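Local coordinates for acyl-CoA dehydrogenase domain protein Tcur3481 (Thermomonospora curvata, PDB 6WY9) that binds the flavin cofactor FAD and probably dehydrogenates acyl-CoA thioesters, at residues B[243-246]-B[247-251]; B[254-257]-B[258-261]. All blocks are in the same frame, centred on the assembly; numbering follows the deposited sequence.

Interaction 1 of 2, residues B[243-246]-B[247-251]. With FDA (dihydroflavine-adenine dinucleotide), chain C.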
ATOM      1  N   ALA B 243      18.229   9.337  -7.268  1.00 37.76           N
ATOM      2  CA  ALA B 243      18.305   9.219  -8.724  1.00 38.84           C
ATOM      3  C   ALA B 243      19.752   9.321  -9.214  1.00 39.13           C
ATOM      4  O   ALA B 243      20.200   8.522 -10.058  1.00 38.08           O
ATOM      5  CB  ALA B 243      17.440  10.304  -9.379  1.00 39.60           C
ATOM      6  N   SER B 244      20.487  10.346  -8.741  1.00 38.08           N
ATOM      7  CA  SER B 244      21.890  10.486  -9.125  1.00 39.52           C
ATOM      8  C   SER B 244      22.702   9.270  -8.708  1.00 35.66           C
ATOM      9  O   SER B 244      23.580   8.811  -9.452  1.00 37.60           O
ATOM     10  CB  SER B 244      22.510  11.752  -8.490  1.00 43.32           C
ATOM     11  OG  SER B 244      21.844  12.939  -8.914  1.00 47.35           O
ATOM     12  N   TYR B 245      22.520   8.814  -7.469  1.00 34.97           N
ATOM     13  CA  TYR B 245      23.297   7.680  -6.981  1.00 36.57           C
ATOM     14  C   TYR B 245      23.036   6.424  -7.835  1.00 38.42           C
ATOM     15  O   TYR B 245      23.977   5.706  -8.203  1.00 38.96           O
ATOM     16  CB  TYR B 245      22.965   7.396  -5.499  1.00 36.30           C
ATOM     17  CG  TYR B 245      23.744   6.222  -4.946  1.00 36.11           C
ATOM     18  CD1 TYR B 245      25.075   6.374  -4.622  1.00 37.49           C
ATOM     19  CD2 TYR B 245      23.150   4.967  -4.754  1.00 35.06           C
ATOM     20  CE1 TYR B 245      25.842   5.307  -4.126  1.00 38.74           C
ATOM     21  CE2 TYR B 245      23.913   3.874  -4.244  1.00 34.98           C
ATOM     22  CZ  TYR B 245      25.238   4.049  -3.948  1.00 38.05           C
ATOM     23  OH  TYR B 245      26.009   3.020  -3.449  1.00 36.82           O
ATOM     24  N   LEU B 246      21.767   6.161  -8.184  1.00 36.33           N
ATOM     25  CA  LEU B 246      21.413   4.947  -8.923  1.00 36.31           C
ATOM     26  C   LEU B 246      21.920   4.974 -10.382  1.00 36.10           C
ATOM     27  O   LEU B 246      21.953   3.918 -11.037  1.00 35.75           O
ATOM     28  CB  LEU B 246      19.877   4.727  -8.887  1.00 35.49           C
ATOM     29  CG  LEU B 246      19.326   4.450  -7.467  1.00 35.30           C
ATOM     30  CD1 LEU B 246      17.768   4.478  -7.346  1.00 34.89           C
ATOM     31  CD2 LEU B 246      19.857   3.118  -6.981  1.00 34.52           C
ATOM     32  N   LYS B 247      22.272   6.153 -10.904  1.00 36.67           N
ATOM     33  CA  LYS B 247      22.953   6.201 -12.195  1.00 38.52           C
ATOM     34  C   LYS B 247      24.394   5.737 -12.079  1.00 40.76           C
ATOM     35  O   LYS B 247      24.953   5.245 -13.054  1.00 41.77           O
ATOM     36  CB  LYS B 247      22.947   7.617 -12.773  1.00 39.85           C
ATOM     37  CG  LYS B 247      21.548   8.171 -13.026  1.00 41.02           C
ATOM     38  CD  LYS B 247      21.578   9.693 -13.313  1.00 43.41           C
ATOM     39  CE  LYS B 247      20.138  10.167 -13.432  1.00 44.51           C
ATOM     40  NZ  LYS B 247      19.979  11.632 -13.480  1.00 46.13           N
ATOM     41  N   GLU B 248      25.029   5.988 -10.927  1.00 40.63           N
ATOM     42  CA  GLU B 248      26.452   5.725 -10.705  1.00 40.60           C
ATOM     43  C   GLU B 248      26.693   4.269 -10.331  1.00 40.57           C
ATOM     44  O   GLU B 248      27.611   3.611 -10.846  1.00 40.92           O
ATOM     45  CB  GLU B 248      26.968   6.610  -9.555  1.00 40.56           C
ATOM     46  CG  GLU B 248      26.992   8.130  -9.812  1.00 42.89           C
ATOM     47  CD  GLU B 248      27.250   8.939  -8.530  1.00 45.57           C
ATOM     48  OE1 GLU B 248      27.405   8.350  -7.429  1.00 45.78           O
ATOM     49  OE2 GLU B 248      27.268  10.183  -8.622  1.00 48.16           O
ATOM     50  N   ARG B 249      25.894   3.765  -9.405  1.00 37.16           N
ATOM     51  CA  ARG B 249      26.179   2.467  -8.803  1.00 38.11           C
ATOM     52  C   ARG B 249      25.776   1.359  -9.772  1.00 38.67           C
ATOM     53  O   ARG B 249      24.612   1.311 -10.190  1.00 36.98           O
ATOM     54  CB  ARG B 249      25.391   2.334  -7.496  1.00 36.66           C
ATOM     55  CG  ARG B 249      25.988   1.362  -6.466  1.00 36.47           C
ATOM     56  CD  ARG B 249      26.007  -0.109  -6.939  1.00 38.04           C
ATOM     57  NE  ARG B 249      26.315  -0.896  -5.747  1.00 39.27           N
ATOM     58  CZ  ARG B 249      27.542  -1.151  -5.288  1.00 39.98           C
ATOM     59  NH1 ARG B 249      28.653  -0.798  -5.982  1.00 41.60           N
ATOM     60  NH2 ARG B 249      27.660  -1.840  -4.151  1.00 40.44           N
ATOM     61  N   GLU B 250      26.718   0.467 -10.106  1.00 36.77           N
ATOM     62  CA  GLU B 250      26.444  -0.688 -10.949  1.00 37.60           C
ATOM     63  C   GLU B 250      26.575  -1.988 -10.159  1.00 38.72           C
ATOM     64  O   GLU B 250      27.446  -2.131  -9.290  1.00 38.36           O
ATOM     65  CB  GLU B 250      27.384  -0.726 -12.173  1.00 40.46           C
ATOM     66  CG  GLU B 250      27.412   0.625 -12.841  1.00 44.66           C
ATOM     67  CD  GLU B 250      27.927   0.594 -14.254  1.00 51.63           C
ATOM     68  OE1 GLU B 250      28.356  -0.488 -14.720  1.00 55.19           O
ATOM     69  OE2 GLU B 250      27.883   1.662 -14.905  1.00 52.03           O
ATOM     70  N   GLN B 251      25.661  -2.905 -10.448  1.00 39.09           N
ATOM     71  CA  GLN B 251      25.696  -4.277 -10.000  1.00 40.35           C
ATOM     72  C   GLN B 251      25.209  -5.107 -11.177  1.00 40.64           C
ATOM     73  O   GLN B 251      24.413  -4.630 -11.998  1.00 40.38           O
ATOM     74  CB  GLN B 251      24.806  -4.500  -8.765  1.00 39.70           C
ATOM     75  CG  GLN B 251      25.323  -3.854  -7.448  1.00 39.75           C
ATOM     76  CD  GLN B 251      26.623  -4.521  -6.968  1.00 40.43           C
ATOM     77  OE1 GLN B 251      26.593  -5.519  -6.216  1.00 41.43           O
ATOM     78  NE2 GLN B 251      27.772  -3.973  -7.402  1.00 38.44           N
TER
HETATM   79  PA  FDA C 401      23.510  -2.456  -3.655  1.00 36.59           P
HETATM   80  O1A FDA C 401      24.118  -1.201  -4.194  1.00 37.23           O
HETATM   81  O2A FDA C 401      23.926  -3.815  -4.240  1.00 35.31           O
HETATM   82  O5B FDA C 401      21.849  -2.405  -3.984  1.00 38.90           O
HETATM   83  C5B FDA C 401      21.339  -1.229  -3.413  1.00 37.80           C
HETATM   84  C4B FDA C 401      19.816  -1.255  -3.641  1.00 38.75           C
HETATM   85  O4B FDA C 401      19.634  -1.491  -5.118  1.00 38.45           O
HETATM   86  C3B FDA C 401      19.135  -2.485  -3.037  1.00 37.70           C
HETATM   87  O3B FDA C 401      18.714  -2.270  -1.741  1.00 36.38           O
HETATM   88  C2B FDA C 401      17.906  -2.609  -3.919  1.00 38.44           C
HETATM   89  O2B FDA C 401      16.896  -1.553  -3.690  1.00 38.84           O
HETATM   90  C1B FDA C 401      18.455  -2.325  -5.352  1.00 38.35           C
HETATM   91  N9A FDA C 401      18.793  -3.520  -6.124  1.00 38.20           N
HETATM   92  C8A FDA C 401      19.999  -4.247  -6.142  1.00 37.99           C
HETATM   93  N7A FDA C 401      19.975  -5.245  -7.018  1.00 37.47           N
HETATM   94  C5A FDA C 401      18.723  -5.184  -7.593  1.00 36.80           C
HETATM   95  C6A FDA C 401      18.112  -5.996  -8.561  1.00 36.86           C
HETATM   96  N6A FDA C 401      18.757  -7.038  -9.119  1.00 35.35           N
HETATM   97  N1A FDA C 401      16.849  -5.741  -8.966  1.00 36.31           N
HETATM   98  C2A FDA C 401      16.259  -4.673  -8.353  1.00 37.18           C
HETATM   99  N3A FDA C 401      16.708  -3.812  -7.408  1.00 35.39           N
HETATM  100  C4A FDA C 401      17.971  -4.102  -7.058  1.00 37.15           C
HETATM  101  N1  FDA C 401      27.756  -7.580   4.772  1.00 42.49           N
HETATM  102  C2  FDA C 401      28.756  -8.513   5.116  1.00 44.16           C
HETATM  103  O2  FDA C 401      29.463  -9.034   4.225  1.00 45.25           O
HETATM  104  N3  FDA C 401      28.888  -8.801   6.470  1.00 43.57           N
HETATM  105  C4  FDA C 401      28.107  -8.220   7.495  1.00 41.87           C
HETATM  106  O4  FDA C 401      28.317  -8.522   8.663  1.00 40.31           O
HETATM  107  C4X FDA C 401      27.114  -7.276   7.055  1.00 41.06           C
HETATM  108  N5  FDA C 401      26.303  -6.654   8.005  1.00 40.82           N
HETATM  109  C5X FDA C 401      25.732  -5.453   7.680  1.00 38.59           C
HETATM  110  C6  FDA C 401      25.293  -4.609   8.631  1.00 38.91           C
HETATM  111  C7  FDA C 401      24.733  -3.365   8.249  1.00 39.36           C
HETATM  112  C7M FDA C 401      24.288  -2.501   9.283  1.00 39.63           C
HETATM  113  C8  FDA C 401      24.597  -3.005   6.960  1.00 40.08           C
HETATM  114  C8M FDA C 401      24.003  -1.714   6.558  1.00 40.97           C
HETATM  115  C9  FDA C 401      25.017  -3.884   5.976  1.00 39.73           C
HETATM  116  C9A FDA C 401      25.595  -5.095   6.342  1.00 39.07           C
HETATM  117  N10 FDA C 401      26.025  -6.003   5.360  1.00 40.09           N
HETATM  118  C10 FDA C 401      26.965  -6.962   5.752  1.00 42.37           C
HETATM  119  C1' FDA C 401      25.990  -5.582   3.930  1.00 40.26           C
HETATM  120  C2' FDA C 401      24.700  -6.068   3.212  1.00 41.26           C
HETATM  121  O2' FDA C 401      24.746  -7.397   2.999  1.00 41.20           O
HETATM  122  C3' FDA C 401      24.679  -5.219   1.862  1.00 40.33           C
HETATM  123  O3' FDA C 401      24.405  -3.858   2.128  1.00 37.90           O
HETATM  124  C4' FDA C 401      23.687  -5.809   0.871  1.00 41.52           C
HETATM  125  O4' FDA C 401      24.205  -7.020   0.442  1.00 43.24           O
HETATM  126  C5' FDA C 401      23.444  -4.769  -0.256  1.00 42.98           C
HETATM  127  O5' FDA C 401      24.658  -4.568  -0.916  1.00 40.99           O
HETATM  128  P   FDA C 401      24.853  -2.969  -1.212  1.00 38.70           P
HETATM  129  O1P FDA C 401      24.771  -2.334   0.091  1.00 37.94           O
HETATM  130  O2P FDA C 401      26.110  -2.830  -2.057  1.00 40.06           O
HETATM  131  O3P FDA C 401      23.543  -2.415  -2.069  1.00 36.40           O
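Tyr245 and Arg249 both carry CG anti to the backbone N (chi1 180° and -155°), and these torsions lay the two side chains side by side, pointing the same way. CB of Arg249 then sits over one face of the Tyr245 ring, 4.2 Å from its centroid, which is the evidence for a CH-pi contact. Further out, CG of Arg249 comes to 3.4 Å from OH of Tyr245. The arginine chain bends at its second torsion and carries its guanidinium past the phenol to the pyrophosphate of the bound dinucleotide. NE donates to O1A at 2.7 Å and NH2 to O2P at 2.8 Å, one oxygen from each phosphate, with O1A at the edge of the guanidinium near its plane. Tyr245 sits near the end of helix 215-248, in the C-terminal helical domain of the acyl-CoA dehydrogenase fold, and Arg249 where the chain passes into strand 250-251. Lys247 N reaches Ala243 O at 3.3 Å, and Tyr245 O accepts two donors, Arg249 N four residues on at 3.0 Å and Glu248 N three residues on at 2.9 Å. Over one guanidinium face of Arg249 lies NE2 of Gln251, itself held by a bond to Glu250 O of 2.7 Å made nearly in the amide plane. NH1 of Arg249 is hydrogen-bonded to the backbone of a neighbouring chain, so the phosphate oxygens and that backbone hold the cation by hydrogen bonds, while Gln251 NE2 covers one of its faces. The Tyr245 ring also stacks with His319, a residue of the dinucleotide pocket, while NZ of Lys247 bonds to the backbone of another chain.

Interaction 2 of 2, residues B[254-257]-B[258-261]. With FDA (dihydroflavine-adenine dinucleotide), chain C.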
ATOM      1  N   ARG B 254      25.545  -3.383 -14.748  1.00 43.01           N
ATOM      2  CA  ARG B 254      24.776  -2.254 -15.265  1.00 45.91           C
ATOM      3  C   ARG B 254      24.334  -1.355 -14.130  1.00 40.84           C
ATOM      4  O   ARG B 254      24.274  -1.785 -12.969  1.00 39.37           O
ATOM      5  CB  ARG B 254      23.553  -2.729 -16.076  1.00 51.92           C
ATOM      6  CG  ARG B 254      22.606  -3.716 -15.390  1.00 58.95           C
ATOM      7  CD  ARG B 254      21.689  -4.391 -16.463  1.00 66.20           C
ATOM      8  NE  ARG B 254      20.277  -4.416 -16.076  1.00 71.51           N
ATOM      9  CZ  ARG B 254      19.543  -5.519 -16.000  1.00 76.20           C
ATOM     10  NH1 ARG B 254      20.083  -6.690 -16.290  1.00 78.81           N
ATOM     11  NH2 ARG B 254      18.268  -5.453 -15.644  1.00 77.15           N
ATOM     12  N   PRO B 255      23.973  -0.102 -14.411  1.00 39.57           N
ATOM     13  CA  PRO B 255      23.482   0.785 -13.357  1.00 38.20           C
ATOM     14  C   PRO B 255      22.254   0.215 -12.652  1.00 37.71           C
ATOM     15  O   PRO B 255      21.326  -0.295 -13.295  1.00 37.32           O
ATOM     16  CB  PRO B 255      23.131   2.082 -14.109  1.00 38.14           C
ATOM     17  CG  PRO B 255      24.044   2.056 -15.333  1.00 39.57           C
ATOM     18  CD  PRO B 255      24.078   0.587 -15.728  1.00 38.83           C
ATOM     19  N   LEU B 256      22.237   0.328 -11.317  1.00 34.84           N
ATOM     20  CA  LEU B 256      21.021  -0.013 -10.575  1.00 36.86           C
ATOM     21  C   LEU B 256      19.809   0.692 -11.175  1.00 37.74           C
ATOM     22  O   LEU B 256      18.690   0.152 -11.173  1.00 36.57           O
ATOM     23  CB  LEU B 256      21.171   0.385  -9.095  1.00 35.45           C
ATOM     24  CG  LEU B 256      22.197  -0.408  -8.285  1.00 38.07           C
ATOM     25  CD1 LEU B 256      22.178   0.034  -6.798  1.00 38.47           C
ATOM     26  CD2 LEU B 256      21.876  -1.931  -8.418  1.00 38.73           C
ATOM     27  N   GLY B 257      20.029   1.876 -11.735  1.00 37.72           N
ATOM     28  CA  GLY B 257      18.961   2.670 -12.301  1.00 37.58           C
ATOM     29  C   GLY B 257      18.290   2.032 -13.492  1.00 38.18           C
ATOM     30  O   GLY B 257      17.226   2.510 -13.908  1.00 37.60           O
ATOM     31  N   THR B 258      18.869   0.965 -14.047  1.00 35.52           N
ATOM     32  CA  THR B 258      18.251   0.300 -15.196  1.00 37.01           C
ATOM     33  C   THR B 258      17.301  -0.820 -14.790  1.00 36.83           C
ATOM     34  O   THR B 258      16.613  -1.349 -15.658  1.00 35.69           O
ATOM     35  CB  THR B 258      19.293  -0.330 -16.132  1.00 38.00           C
ATOM     36  OG1 THR B 258      19.944  -1.386 -15.422  1.00 38.09           O
ATOM     37  CG2 THR B 258      20.348   0.712 -16.604  1.00 37.18           C
ATOM     38  N   PHE B 259      17.265  -1.212 -13.509  1.00 35.27           N
ATOM     39  CA  PHE B 259      16.377  -2.304 -13.099  1.00 39.16           C
ATOM     40  C   PHE B 259      14.956  -1.791 -13.046  1.00 37.55           C
ATOM     41  O   PHE B 259      14.705  -0.737 -12.462  1.00 35.17           O
ATOM     42  CB  PHE B 259      16.809  -2.875 -11.734  1.00 41.00           C
ATOM     43  CG  PHE B 259      18.058  -3.747 -11.851  1.00 47.49           C
ATOM     44  CD1 PHE B 259      17.960  -5.089 -12.207  1.00 51.26           C
ATOM     45  CD2 PHE B 259      19.322  -3.203 -11.699  1.00 50.72           C
ATOM     46  CE1 PHE B 259      19.117  -5.872 -12.363  1.00 53.37           C
ATOM     47  CE2 PHE B 259      20.487  -3.980 -11.857  1.00 52.51           C
ATOM     48  CZ  PHE B 259      20.377  -5.296 -12.188  1.00 53.88           C
ATOM     49  N   GLN B 260      14.023  -2.544 -13.620  1.00 34.09           N
ATOM     50  CA  GLN B 260      12.632  -2.075 -13.657  1.00 34.27           C
ATOM     51  C   GLN B 260      12.064  -1.805 -12.263  1.00 33.93           C
ATOM     52  O   GLN B 260      11.366  -0.799 -12.059  1.00 34.00           O
ATOM     53  CB  GLN B 260      11.734  -3.090 -14.398  1.00 33.52           C
ATOM     54  CG  GLN B 260      10.380  -2.498 -14.697  1.00 35.05           C
ATOM     55  CD  GLN B 260       9.541  -3.387 -15.609  1.00 36.59           C
ATOM     56  OE1 GLN B 260       9.467  -4.586 -15.398  1.00 35.49           O
ATOM     57  NE2 GLN B 260       8.915  -2.791 -16.607  1.00 37.33           N
ATOM     58  N   ALA B 261      12.317  -2.692 -11.293  1.00 33.21           N
ATOM     59  CA  ALA B 261      11.775  -2.454  -9.956  1.00 34.31           C
ATOM     60  C   ALA B 261      12.340  -1.170  -9.358  1.00 34.36           C
ATOM     61  O   ALA B 261      11.655  -0.480  -8.586  1.00 34.06           O
ATOM     62  CB  ALA B 261      12.097  -3.627  -9.004  1.00 34.32           C
TER
HETATM   63  PA  FDA C 401      23.510  -2.456  -3.655  1.00 36.59           P
HETATM   64  O1A FDA C 401      24.118  -1.201  -4.194  1.00 37.23           O
HETATM   65  O2A FDA C 401      23.926  -3.815  -4.240  1.00 35.31           O
HETATM   66  O5B FDA C 401      21.849  -2.405  -3.984  1.00 38.90           O
HETATM   67  C5B FDA C 401      21.339  -1.229  -3.413  1.00 37.80           C
HETATM   68  C4B FDA C 401      19.816  -1.255  -3.641  1.00 38.75           C
HETATM   69  O4B FDA C 401      19.634  -1.491  -5.118  1.00 38.45           O
HETATM   70  C3B FDA C 401      19.135  -2.485  -3.037  1.00 37.70           C
HETATM   71  O3B FDA C 401      18.714  -2.270  -1.741  1.00 36.38           O
HETATM   72  C2B FDA C 401      17.906  -2.609  -3.919  1.00 38.44           C
HETATM   73  O2B FDA C 401      16.896  -1.553  -3.690  1.00 38.84           O
HETATM   74  C1B FDA C 401      18.455  -2.325  -5.352  1.00 38.35           C
HETATM   75  N9A FDA C 401      18.793  -3.520  -6.124  1.00 38.20           N
HETATM   76  C8A FDA C 401      19.999  -4.247  -6.142  1.00 37.99           C
HETATM   77  N7A FDA C 401      19.975  -5.245  -7.018  1.00 37.47           N
HETATM   78  C5A FDA C 401      18.723  -5.184  -7.593  1.00 36.80           C
HETATM   79  C6A FDA C 401      18.112  -5.996  -8.561  1.00 36.86           C
HETATM   80  N6A FDA C 401      18.757  -7.038  -9.119  1.00 35.35           N
HETATM   81  N1A FDA C 401      16.849  -5.741  -8.966  1.00 36.31           N
HETATM   82  C2A FDA C 401      16.259  -4.673  -8.353  1.00 37.18           C
HETATM   83  N3A FDA C 401      16.708  -3.812  -7.408  1.00 35.39           N
HETATM   84  C4A FDA C 401      17.971  -4.102  -7.058  1.00 37.15           C
HETATM   85  N1  FDA C 401      27.756  -7.580   4.772  1.00 42.49           N
HETATM   86  C2  FDA C 401      28.756  -8.513   5.116  1.00 44.16           C
HETATM   87  O2  FDA C 401      29.463  -9.034   4.225  1.00 45.25           O
HETATM   88  N3  FDA C 401      28.888  -8.801   6.470  1.00 43.57           N
HETATM   89  C4  FDA C 401      28.107  -8.220   7.495  1.00 41.87           C
HETATM   90  O4  FDA C 401      28.317  -8.522   8.663  1.00 40.31           O
HETATM   91  C4X FDA C 401      27.114  -7.276   7.055  1.00 41.06           C
HETATM   92  N5  FDA C 401      26.303  -6.654   8.005  1.00 40.82           N
HETATM   93  C5X FDA C 401      25.732  -5.453   7.680  1.00 38.59           C
HETATM   94  C6  FDA C 401      25.293  -4.609   8.631  1.00 38.91           C
HETATM   95  C7  FDA C 401      24.733  -3.365   8.249  1.00 39.36           C
HETATM   96  C7M FDA C 401      24.288  -2.501   9.283  1.00 39.63           C
HETATM   97  C8  FDA C 401      24.597  -3.005   6.960  1.00 40.08           C
HETATM   98  C8M FDA C 401      24.003  -1.714   6.558  1.00 40.97           C
HETATM   99  C9  FDA C 401      25.017  -3.884   5.976  1.00 39.73           C
HETATM  100  C9A FDA C 401      25.595  -5.095   6.342  1.00 39.07           C
HETATM  101  N10 FDA C 401      26.025  -6.003   5.360  1.00 40.09           N
HETATM  102  C10 FDA C 401      26.965  -6.962   5.752  1.00 42.37           C
HETATM  103  C1' FDA C 401      25.990  -5.582   3.930  1.00 40.26           C
HETATM  104  C2' FDA C 401      24.700  -6.068   3.212  1.00 41.26           C
HETATM  105  O2' FDA C 401      24.746  -7.397   2.999  1.00 41.20           O
HETATM  106  C3' FDA C 401      24.679  -5.219   1.862  1.00 40.33           C
HETATM  107  O3' FDA C 401      24.405  -3.858   2.128  1.00 37.90           O
HETATM  108  C4' FDA C 401      23.687  -5.809   0.871  1.00 41.52           C
HETATM  109  O4' FDA C 401      24.205  -7.020   0.442  1.00 43.24           O
HETATM  110  C5' FDA C 401      23.444  -4.769  -0.256  1.00 42.98           C
HETATM  111  O5' FDA C 401      24.658  -4.568  -0.916  1.00 40.99           O
HETATM  112  P   FDA C 401      24.853  -2.969  -1.212  1.00 38.70           P
HETATM  113  O1P FDA C 401      24.771  -2.334   0.091  1.00 37.94           O
HETATM  114  O2P FDA C 401      26.110  -2.830  -2.057  1.00 40.06           O
HETATM  115  O3P FDA C 401      23.543  -2.415  -2.069  1.00 36.40           O
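The Phe259 ring is covered on both faces: the Arg254 guanidinium lies flat on one, centres 4.1 Å apart and planes 18° from parallel, and the adenine amine N6A of the dinucleotide comes over the other, 3.5 Å from CE1 of Phe259. The ring edge meets the backbone around Leu256 O. Since Arg254 CZ stands over the ring face, the stack is also a cation-pi contact. At the guanidinium edge, only 4° out of its plane, OG1 of Thr258 accepts from NE of Arg254 at 3.1 Å and donates to Pro255 O at 2.8 Å. With chi1 66°, OG1 lies between the backbone N and the carbonyl carbon, which places it between Arg254 NE and Pro255 O. Pro255 O takes a second bond, from Thr258 N at 2.9 Å, and Phe259 N bonds to Leu256 O, so a short 3-10 turn delivers Phe259 to the N-cap position of helix 260-288. On the cofactor side, CD1 of Leu256 touches the ribose oxygen O4B at 3.4 Å. A leucine in place of Arg254 would probably leave Thr258 OG1 without its donor and the face of Phe259 turned from the adenine without its cation. The guanidinium may polarise the ring's electrons, while the in-plane bond to Thr258 OG1 fixes the turn of the guanidinium, so the ring against the adenine is backed by a charge that itself touches no atom of this dinucleotide.

Interaction 1 closes at residue 251 and interaction 2 opens at 254, with centres 8 Å apart. In series they convert the end of helix 215-248 into the start of helix 260-288 through a two-stranded antiparallel hairpin, strands 250-251 and 254-255. Direct evidence of the coupling is Arg249 O to Leu256 N at 2.8 Å and Leu246 O to Gly257 N at 2.9 Å, both probable hydrogen bonds, with Leu246 CD2 packed on Leu256 CB. Both contacts reach the same dinucleotide, 243-251 at its pyrophosphate and 254-261 at its adenosine end. Beyond them, Gln260 pairs with Ala261 of the second subunit, placing this connection at a subunit interface.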